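Local coordinates for protein beta-glucoside phosphorylase BglX (Unidentified, PDB 5VQE) that probably cleaves beta-glucosides by phosphorolysis as a member of glycoside hydrolase family 3, and binds 2-deoxy-2-fluoroglucose in its sugar pocket, at residues A[433-438]-A[443-448]. Numbering follows the deposited sequence.
Sequences LFKGLL and FIVHWF
K435 reaches from the helix over one face of the W447 indole. With CG anti to the backbone N (chi1 -176°) and the chain extended as far as CE, its CD settles near the rim of the ring system, 3.3 Å from W447 CE2, a CH-pi contact. The bend at chi4 then turns the ammonium back toward the strand, where NZ makes an off-centre cation-pi approach, 4.8 Å from the centroid of the five-membered ring.

Two hydrogen bonds cross the contact. K435 NZ donates to V445 O at 3.1 Å, coming in from above the carbonyl plane, and it also forms a salt bridge with E439 one helical turn on. F443 N donates to L438 O at 3.3 Å, tying the strand's approach to the helix. An alanine in place of K435 would probably leave E439 without this counter-charge, V445 O without the lysine N-H and that indole face without the lysine's cover.

Apolar contact continues beside the lysine: V445 CG2 lies 3.8 Å from L438 CB, and L438 CD2 meets F443 CD2 at 4.0 Å.

Segment 433-438 of helix 429-441 and edge strand 444-447 run nearly antiparallel (155°), completing a beta-alpha-beta unit with strand 412-419, while L438 also packs on helix 534-544 and strand 469-475.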
loop_
_atom_site.group_PDB
_atom_site.type_symbol
_atom_site.label_atom_id
_atom_site.label_comp_id
_atom_site.label_asym_id
_atom_site.label_seq_id
_atom_site.Cartn_x
_atom_site.Cartn_y
_atom_site.Cartn_z
ATOM N N LEU A 433 1.291 -24.245 -7.444
ATOM C CA LEU A 433 0.116 -24.755 -6.747
ATOM C C LEU A 433 -1.056 -24.895 -7.704
ATOM O O LEU A 433 -1.699 -25.952 -7.771
ATOM C CB LEU A 433 -0.248 -23.832 -5.580
ATOM C CG LEU A 433 -1.529 -24.225 -4.831
ATOM C CD1 LEU A 433 -1.368 -25.593 -4.158
ATOM C CD2 LEU A 433 -1.926 -23.156 -3.821
ATOM N N PHE A 434 -1.350 -23.830 -8.455
ATOM C CA PHE A 434 -2.443 -23.860 -9.421
ATOM C C PHE A 434 -2.266 -25.015 -10.399
ATOM O O PHE A 434 -3.217 -25.753 -10.686
ATOM C CB PHE A 434 -2.513 -22.513 -10.157
ATOM C CG PHE A 434 -3.644 -22.405 -11.144
ATOM C CD1 PHE A 434 -4.948 -22.229 -10.711
ATOM C CD2 PHE A 434 -3.398 -22.440 -12.508
ATOM C CE1 PHE A 434 -5.984 -22.111 -11.610
ATOM C CE2 PHE A 434 -4.426 -22.334 -13.410
ATOM C CZ PHE A 434 -5.730 -22.164 -12.964
ATOM N N LYS A 435 -1.046 -25.199 -10.911
ATOM C CA LYS A 435 -0.785 -26.318 -11.811
ATOM C C LYS A 435 -1.122 -27.642 -11.133
ATOM O O LYS A 435 -1.838 -28.478 -11.696
ATOM C CB LYS A 435 0.677 -26.299 -12.264
ATOM C CG LYS A 435 1.046 -27.382 -13.290
ATOM C CD LYS A 435 2.448 -27.157 -13.834
ATOM C CE LYS A 435 2.798 -28.118 -14.967
ATOM N NZ LYS A 435 2.957 -29.526 -14.493
ATOM N N GLY A 436 -0.625 -27.840 -9.913
ATOM C CA GLY A 436 -0.896 -29.083 -9.203
ATOM C C GLY A 436 -2.375 -29.322 -8.961
ATOM O O GLY A 436 -2.851 -30.456 -9.053
ATOM N N LEU A 437 -3.121 -28.265 -8.631
ATOM C CA LEU A 437 -4.540 -28.435 -8.354
ATOM C C LEU A 437 -5.325 -28.773 -9.613
ATOM O O LEU A 437 -6.308 -29.512 -9.537
ATOM C CB LEU A 437 -5.110 -27.179 -7.684
ATOM C CG LEU A 437 -4.571 -26.861 -6.286
ATOM C CD1 LEU A 437 -5.225 -25.591 -5.748
ATOM C CD2 LEU A 437 -4.784 -28.019 -5.311
ATOM N N LEU A 438 -4.912 -28.259 -10.777
ATOM C CA LEU A 438 -5.542 -28.678 -12.025
ATOM C C LEU A 438 -5.289 -30.155 -12.278
ATOM O O LEU A 438 -6.194 -30.891 -12.690
ATOM C CB LEU A 438 -5.013 -27.852 -13.201
ATOM C CG LEU A 438 -5.506 -26.412 -13.335
ATOM C CD1 LEU A 438 -4.769 -25.718 -14.476
ATOM C CD2 LEU A 438 -6.993 -26.375 -13.577
ATOM N N PHE A 443 -6.838 -32.956 -15.119
ATOM C CA PHE A 443 -6.253 -32.375 -16.318
ATOM C C PHE A 443 -4.793 -32.792 -16.466
ATOM O O PHE A 443 -4.076 -33.005 -15.482
ATOM C CB PHE A 443 -6.337 -30.846 -16.283
ATOM C CG PHE A 443 -7.740 -30.308 -16.320
ATOM C CD1 PHE A 443 -8.461 -30.295 -17.500
ATOM C CD2 PHE A 443 -8.333 -29.801 -15.177
ATOM C CE1 PHE A 443 -9.747 -29.794 -17.535
ATOM C CE2 PHE A 443 -9.621 -29.299 -15.212
ATOM C CZ PHE A 443 -10.322 -29.293 -16.386
ATOM N N ILE A 444 -4.355 -32.906 -17.718
ATOM C CA ILE A 444 -2.937 -32.987 -18.038
ATOM C C ILE A 444 -2.464 -31.575 -18.345
ATOM O O ILE A 444 -3.047 -30.890 -19.192
ATOM C CB ILE A 444 -2.688 -33.940 -19.217
ATOM C CG1 ILE A 444 -3.017 -35.374 -18.793
ATOM C CG2 ILE A 444 -1.250 -33.831 -19.701
ATOM C CD1 ILE A 444 -2.986 -36.370 -19.918
ATOM N N VAL A 445 -1.431 -31.126 -17.637
ATOM C CA VAL A 445 -1.009 -29.730 -17.678
ATOM C C VAL A 445 0.496 -29.668 -17.869
ATOM O O VAL A 445 1.251 -30.164 -17.024
ATOM C CB VAL A 445 -1.407 -28.971 -16.403
ATOM C CG1 VAL A 445 -1.134 -27.465 -16.573
ATOM C CG2 VAL A 445 -2.868 -29.205 -16.078
ATOM N N HIS A 446 0.931 -29.043 -18.965
ATOM C CA HIS A 446 2.333 -28.737 -19.194
ATOM C C HIS A 446 2.537 -27.229 -19.196
ATOM O O HIS A 446 1.646 -26.466 -19.581
ATOM C CB HIS A 446 2.834 -29.290 -20.533
ATOM C CG HIS A 446 2.884 -30.782 -20.601
ATOM N ND1 HIS A 446 1.782 -31.550 -20.905
ATOM C CD2 HIS A 446 3.907 -31.649 -20.412
ATOM C CE1 HIS A 446 2.124 -32.827 -20.899
ATOM N NE2 HIS A 446 3.407 -32.913 -20.602
ATOM N N TRP A 447 3.715 -26.806 -18.755
ATOM C CA TRP A 447 4.104 -25.413 -18.906
ATOM C C TRP A 447 4.373 -25.105 -20.378
ATOM O O TRP A 447 4.796 -25.974 -21.145
ATOM C CB TRP A 447 5.368 -25.102 -18.112
ATOM C CG TRP A 447 5.332 -25.317 -16.615
ATOM C CD1 TRP A 447 5.990 -26.292 -15.919
ATOM C CD2 TRP A 447 4.667 -24.508 -15.636
ATOM N NE1 TRP A 447 5.759 -26.150 -14.570
ATOM C CE2 TRP A 447 4.951 -25.063 -14.371
ATOM C CE3 TRP A 447 3.847 -23.379 -15.706
ATOM C CZ2 TRP A 447 4.445 -24.531 -13.190
ATOM C CZ3 TRP A 447 3.346 -22.850 -14.528
ATOM C CH2 TRP A 447 3.645 -23.427 -13.290
ATOM N N PHE A 448 4.158 -23.843 -20.755
ATOM C CA PHE A 448 4.454 -23.399 -22.115
ATOM C C PHE A 448 5.857 -23.794 -22.539
ATOM O O PHE A 448 6.091 -24.168 -23.694
ATOM C CB PHE A 448 4.306 -21.883 -22.206
ATOM C CG PHE A 448 4.521 -21.328 -23.588
ATOM C CD1 PHE A 448 5.731 -20.753 -23.941
ATOM C CD2 PHE A 448 3.512 -21.378 -24.530
ATOM C CE1 PHE A 448 5.930 -20.237 -25.214
ATOM C CE2 PHE A 448 3.704 -20.874 -25.802
ATOM C CZ PHE A 448 4.916 -20.298 -26.142
#